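Side-chain contacts in SusD homolog (Bacteroides thetaiotaomicron VPI-5482, PDB 3IHV), which probably binds glycans at the cell surface and passes them to an outer-membrane transporter: residues G48-Q53 against Y480-A485; Y492-E495 against S499-Y502. All coordinates share one frame; numbering follows the deposited sequence.

Contact 1 of 2, residues G48-Q53 against Y480-A485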
loop_
_atom_site.group_PDB
_atom_site.type_symbol
_atom_site.label_atom_id
_atom_site.label_comp_id
_atom_site.label_asym_id
_atom_site.label_seq_id
_atom_site.Cartn_x
_atom_site.Cartn_y
_atom_site.Cartn_z
ATOM N N GLY A 48 7.549 10.200 -4.266
ATOM C CA GLY A 48 7.789 11.627 -4.036
ATOM C C GLY A 48 7.646 12.040 -2.606
ATOM O O GLY A 48 6.833 12.914 -2.258
ATOM N N THR A 49 8.450 11.408 -1.760
ATOM C CA THR A 49 8.421 11.656 -0.319
ATOM C C THR A 49 9.849 11.817 0.222
ATOM O O THR A 49 10.793 12.108 -0.537
ATOM C CB THR A 49 7.757 10.448 0.413
ATOM O OG1 THR A 49 8.576 9.286 0.272
ATOM C CG2 THR A 49 6.368 10.151 -0.196
ATOM N N ASP A 50 10.006 11.675 1.548
ATOM C CA ASP A 50 11.319 11.671 2.160
ATOM C C ASP A 50 12.081 10.369 1.977
ATOM O O ASP A 50 13.278 10.335 2.259
ATOM C CB ASP A 50 11.261 12.050 3.632
ATOM C CG ASP A 50 10.261 11.232 4.452
ATOM O OD1 ASP A 50 9.301 10.622 3.888
ATOM O OD2 ASP A 50 10.418 11.251 5.705
ATOM N N ILE A 51 11.412 9.313 1.523
ATOM C CA ILE A 51 12.071 8.025 1.365
ATOM C C ILE A 51 12.236 7.546 -0.061
ATOM O O ILE A 51 13.171 6.808 -0.320
ATOM C CB ILE A 51 11.383 6.919 2.253
ATOM C CG1 ILE A 51 10.071 6.414 1.695
ATOM C CG2 ILE A 51 11.238 7.436 3.700
ATOM C CD1 ILE A 51 9.441 5.204 2.444
ATOM N N SER A 52 11.355 7.968 -0.994
ATOM C CA SER A 52 11.475 7.502 -2.342
ATOM C C SER A 52 10.992 8.508 -3.361
ATOM O O SER A 52 10.202 9.428 -3.054
ATOM C CB SER A 52 10.759 6.148 -2.531
ATOM O OG SER A 52 9.381 6.310 -2.543
ATOM N N GLN A 53 11.461 8.287 -4.584
ATOM C CA GLN A 53 11.103 9.132 -5.709
ATOM C C GLN A 53 11.293 8.350 -6.982
ATOM O O GLN A 53 11.983 7.301 -7.022
ATOM C CB GLN A 53 11.991 10.401 -5.743
ATOM C CG GLN A 53 13.503 10.140 -5.921
ATOM C CD GLN A 53 14.317 11.407 -6.106
ATOM O OE1 GLN A 53 13.805 12.407 -6.594
ATOM N NE2 GLN A 53 15.614 11.351 -5.768
ATOM N N TYR A 480 3.719 18.712 2.058
ATOM C CA TYR A 480 4.517 19.793 1.466
ATOM C C TYR A 480 5.754 20.127 2.311
ATOM O O TYR A 480 6.837 20.271 1.766
ATOM C CB TYR A 480 3.668 21.037 1.278
ATOM C CG TYR A 480 4.415 22.217 0.712
ATOM C CD1 TYR A 480 4.676 22.328 -0.662
ATOM C CD2 TYR A 480 4.838 23.247 1.533
ATOM C CE1 TYR A 480 5.378 23.428 -1.178
ATOM C CE2 TYR A 480 5.517 24.331 1.027
ATOM C CZ TYR A 480 5.795 24.427 -0.323
ATOM O OH TYR A 480 6.490 25.531 -0.777
ATOM N N LYS A 481 5.588 20.277 3.631
ATOM C CA LYS A 481 6.716 20.569 4.542
ATOM C C LYS A 481 7.843 19.529 4.372
ATOM O O LYS A 481 9.022 19.871 4.368
ATOM C CB LYS A 481 6.190 20.527 5.991
ATOM C CG LYS A 481 7.174 20.797 7.112
ATOM C CD LYS A 481 6.517 20.541 8.508
ATOM C CE LYS A 481 7.419 20.957 9.695
ATOM N N THR A 482 7.471 18.264 4.264
ATOM C CA THR A 482 8.464 17.167 4.158
ATOM C C THR A 482 9.183 17.161 2.816
ATOM O O THR A 482 10.395 16.927 2.748
ATOM C CB THR A 482 7.790 15.822 4.464
ATOM O OG1 THR A 482 7.221 15.908 5.769
ATOM C CG2 THR A 482 8.798 14.638 4.402
ATOM N N VAL A 483 8.450 17.428 1.737
ATOM C CA VAL A 483 9.084 17.502 0.408
ATOM C C VAL A 483 10.093 18.659 0.417
ATOM O O VAL A 483 11.232 18.521 -0.023
ATOM C CB VAL A 483 8.040 17.642 -0.731
ATOM C CG1 VAL A 483 8.718 17.991 -2.111
ATOM C CG2 VAL A 483 7.165 16.381 -0.813
ATOM N N GLN A 484 9.680 19.800 0.953
ATOM C CA GLN A 484 10.559 20.964 1.048
ATOM C C GLN A 484 11.777 20.689 1.918
ATOM O O GLN A 484 12.890 21.028 1.556
ATOM C CB GLN A 484 9.752 22.151 1.617
ATOM C CG GLN A 484 8.770 22.709 0.588
ATOM C CD GLN A 484 9.470 23.557 -0.458
ATOM O OE1 GLN A 484 10.184 24.498 -0.124
ATOM N NE2 GLN A 484 9.292 23.215 -1.723
ATOM N N ALA A 485 11.572 20.008 3.035
ATOM C CA ALA A 485 12.688 19.743 3.943
ATOM C C ALA A 485 13.638 18.714 3.334
ATOM O O ALA A 485 14.864 18.795 3.539
ATOM C CB ALA A 485 12.173 19.267 5.300
#
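An ST turn leading into strand 52-54 packs here against one side of helix 479-493, and the touching residues are D50 with T482 and G48 with V483. The methyl CG2 of T482 lies 3.7 Å from CB of D50 and equally close to its CG, so the threonine offers carbon to the base of the aspartate. With OG1 beside the backbone N of T482 (chi1 -58°), CG2 takes the position anti to that N and meets D50, while OG1 bonds to the carbonyl of I478 one helical turn back. Threonine suits the place because one branch packs while the other is satisfied by that carbonyl, just before the helix. The carboxylate of D50 is used elsewhere: OD2 forms a salt bridge with R469, at the start of helix 469-475, whose L473 also touches both D50 and T482. One residue on from T482, CG2 of V483 comes within 3.8 Å of the carbonyl O of G48, a van der Waals contact to an oxygen that Y479 OH already binds. At the backbone angles of G48 a CB would jam against the preceding carbonyl O, so glycine suits the place. The turn is shaped by T49, whose CB bond leads away from the helix; its OG1 accepts the N-H of I51 at 3.1 Å (163°) and, more weakly, that of S52, while S52 O takes the N-H of T49 at 2.9 Å. The apolar touch thus meets a turn stiffened from within: an ST turn, leading into a short strand, packed on a helix of a mostly helical SusD-family chain.

Contact 2 of 2, residues Y492-E495 against S499-Y502; sequences YWWE and SPNY. With NA (sodium ion), chain E.
W494 and P500 pack together where helix 479-493 ends at a sodium site held by backbone carbonyls, and the chain turns back on itself. The carbonyl O of Y492 lies 2.9 Å from the sodium; G491 O and two waters also bind it. W493, still helical, is buried, and its CZ3 approaches CB of P500 at 4.4 Å while NE1 bonds to the carbonyl of P356. W494 is the first residue to leave helical angles, and its carbonyl O binds the sodium at 2.3 Å. Its CG stands anti to the backbone N (chi1 -166°), carrying the indole over to the returning chain, while CZ3 of W493 sits at the indole edge, in its plane. One face of the W494 indole is covered: P500 lies over the CG-CE3 side and the S499-P500 peptide over the NE1 side. Proline suits this place, having no N-H to bury against the ring. NE1 of W494 bonds to T497 O, which fixes the rotation of the indole within the intervening loop. Were the indole cut back to an alanine here, P500 would probably lose its aromatic platform and T497 O its donor. CD of P500 lies 3.6 Å from CG of W494, and CA of P500 stands 3.9 Å from the centroid of the six-membered ring, 13° off its normal, a CH-pi contact.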
loop_
_atom_site.group_PDB
_atom_site.type_symbol
_atom_site.label_atom_id
_atom_site.label_comp_id
_atom_site.label_asym_id
_atom_site.label_seq_id
_atom_site.Cartn_x
_atom_site.Cartn_y
_atom_site.Cartn_z
ATOM N N TYR A 492 22.150 19.736 1.410
ATOM C CA TYR A 492 23.249 19.729 2.378
ATOM C C TYR A 492 24.204 18.525 2.088
ATOM O O TYR A 492 25.421 18.661 2.087
ATOM C CB TYR A 492 22.756 19.647 3.828
ATOM C CG TYR A 492 21.770 20.724 4.292
ATOM C CD1 TYR A 492 21.913 22.040 3.934
ATOM C CD2 TYR A 492 20.757 20.402 5.202
ATOM C CE1 TYR A 492 21.018 23.004 4.394
ATOM C CE2 TYR A 492 19.860 21.353 5.667
ATOM C CZ TYR A 492 19.997 22.649 5.250
ATOM O OH TYR A 492 19.102 23.598 5.715
ATOM N N TRP A 493 23.645 17.354 1.873
ATOM C CA TRP A 493 24.443 16.170 1.540
ATOM C C TRP A 493 25.325 16.284 0.270
ATOM O O TRP A 493 26.519 15.905 0.267
ATOM C CB TRP A 493 23.479 14.994 1.402
ATOM C CG TRP A 493 24.088 13.793 0.783
ATOM C CD1 TRP A 493 25.082 13.042 1.287
ATOM C CD2 TRP A 493 23.711 13.209 -0.458
ATOM N NE1 TRP A 493 25.358 11.996 0.443
ATOM C CE2 TRP A 493 24.508 12.070 -0.636
ATOM C CE3 TRP A 493 22.743 13.525 -1.428
ATOM C CZ2 TRP A 493 24.409 11.259 -1.767
ATOM C CZ3 TRP A 493 22.632 12.702 -2.554
ATOM C CH2 TRP A 493 23.450 11.580 -2.699
ATOM N N TRP A 494 24.724 16.816 -0.795
ATOM C CA TRP A 494 25.367 16.913 -2.109
ATOM C C TRP A 494 26.598 17.786 -2.064
ATOM O O TRP A 494 26.523 18.929 -1.628
ATOM C CB TRP A 494 24.365 17.498 -3.108
ATOM C CG TRP A 494 24.708 17.373 -4.523
ATOM C CD1 TRP A 494 25.086 18.374 -5.363
ATOM C CD2 TRP A 494 24.655 16.173 -5.315
ATOM N NE1 TRP A 494 25.292 17.871 -6.618
ATOM C CE2 TRP A 494 25.018 16.526 -6.618
ATOM C CE3 TRP A 494 24.319 14.842 -5.042
ATOM C CZ2 TRP A 494 25.071 15.591 -7.662
ATOM C CZ3 TRP A 494 24.362 13.917 -6.068
ATOM C CH2 TRP A 494 24.722 14.295 -7.373
ATOM N N GLU A 495 27.721 17.252 -2.510
ATOM C CA GLU A 495 28.955 18.021 -2.551
ATOM C C GLU A 495 29.475 18.273 -3.962
ATOM O O GLU A 495 30.477 18.931 -4.127
ATOM C CB GLU A 495 30.021 17.319 -1.739
ATOM C CG GLU A 495 29.649 17.237 -0.305
ATOM C CD GLU A 495 30.761 16.762 0.560
ATOM O OE1 GLU A 495 31.887 16.514 0.045
ATOM O OE2 GLU A 495 30.501 16.626 1.771
ATOM N N SER A 499 22.977 20.066 -8.652
ATOM C CA SER A 499 22.132 19.732 -7.535
ATOM C C SER A 499 21.769 18.272 -7.531
ATOM O O SER A 499 21.779 17.611 -8.565
ATOM C CB SER A 499 20.858 20.545 -7.634
ATOM O OG SER A 499 20.149 20.195 -8.806
ATOM N N PRO A 500 21.443 17.746 -6.361
ATOM C CA PRO A 500 21.008 16.360 -6.354
ATOM C C PRO A 500 19.627 16.236 -7.012
ATOM O O PRO A 500 18.883 17.209 -7.062
ATOM C CB PRO A 500 20.889 16.064 -4.856
ATOM C CG PRO A 500 20.528 17.373 -4.275
ATOM C CD PRO A 500 21.270 18.395 -5.056
ATOM N N ASN A 501 19.298 15.054 -7.512
ATOM C CA ASN A 501 17.970 14.808 -8.085
ATOM C C ASN A 501 16.854 14.847 -7.055
ATOM O O ASN A 501 16.853 14.049 -6.115
ATOM C CB ASN A 501 17.873 13.414 -8.698
ATOM C CG ASN A 501 18.830 13.174 -9.834
ATOM O OD1 ASN A 501 19.352 14.103 -10.463
ATOM N ND2 ASN A 501 19.083 11.876 -10.098
ATOM N N TYR A 502 15.861 15.724 -7.242
ATOM C CA TYR A 502 14.669 15.713 -6.368
ATOM C C TYR A 502 13.608 16.553 -7.062
ATOM O O TYR A 502 13.117 17.561 -6.533
ATOM C CB TYR A 502 14.967 16.220 -4.927
ATOM C CG TYR A 502 13.918 15.789 -3.945
ATOM C CD1 TYR A 502 13.648 14.445 -3.732
ATOM C CD2 TYR A 502 13.205 16.716 -3.216
ATOM C CE1 TYR A 502 12.677 14.059 -2.837
ATOM C CE2 TYR A 502 12.241 16.350 -2.352
ATOM C CZ TYR A 502 11.965 15.042 -2.141
ATOM O OH TYR A 502 10.947 14.682 -1.251
HETATM NA NA NA E . 25.907 20.571 -0.086
HETATM O O HOH W 1 27.732 20.912 0.947
HETATM O O HOH W 2 25.070 22.687 1.024
#

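Overall arrangement
Both contacts use helix 479-493: contact 1 packs a turn from the N-terminal part of the sequence against its early residues, and contact 2 folds the following loop back on its end. Both are partly buried, but the centre of contact 1 lies about 17 Å from the centre of the chain and that of contact 2 about 28 Å. Contact 1 joins distant residues through methyl groups against an aspartate base and a carbonyl O; contact 2 is local and relies on an aromatic face, proline and a backbone-bound sodium. They touch each other: T49 O lies 2.7 Å from Y502 OH, and Q53 NE2 3.0 Å from N501 O, both probable hydrogen bonds.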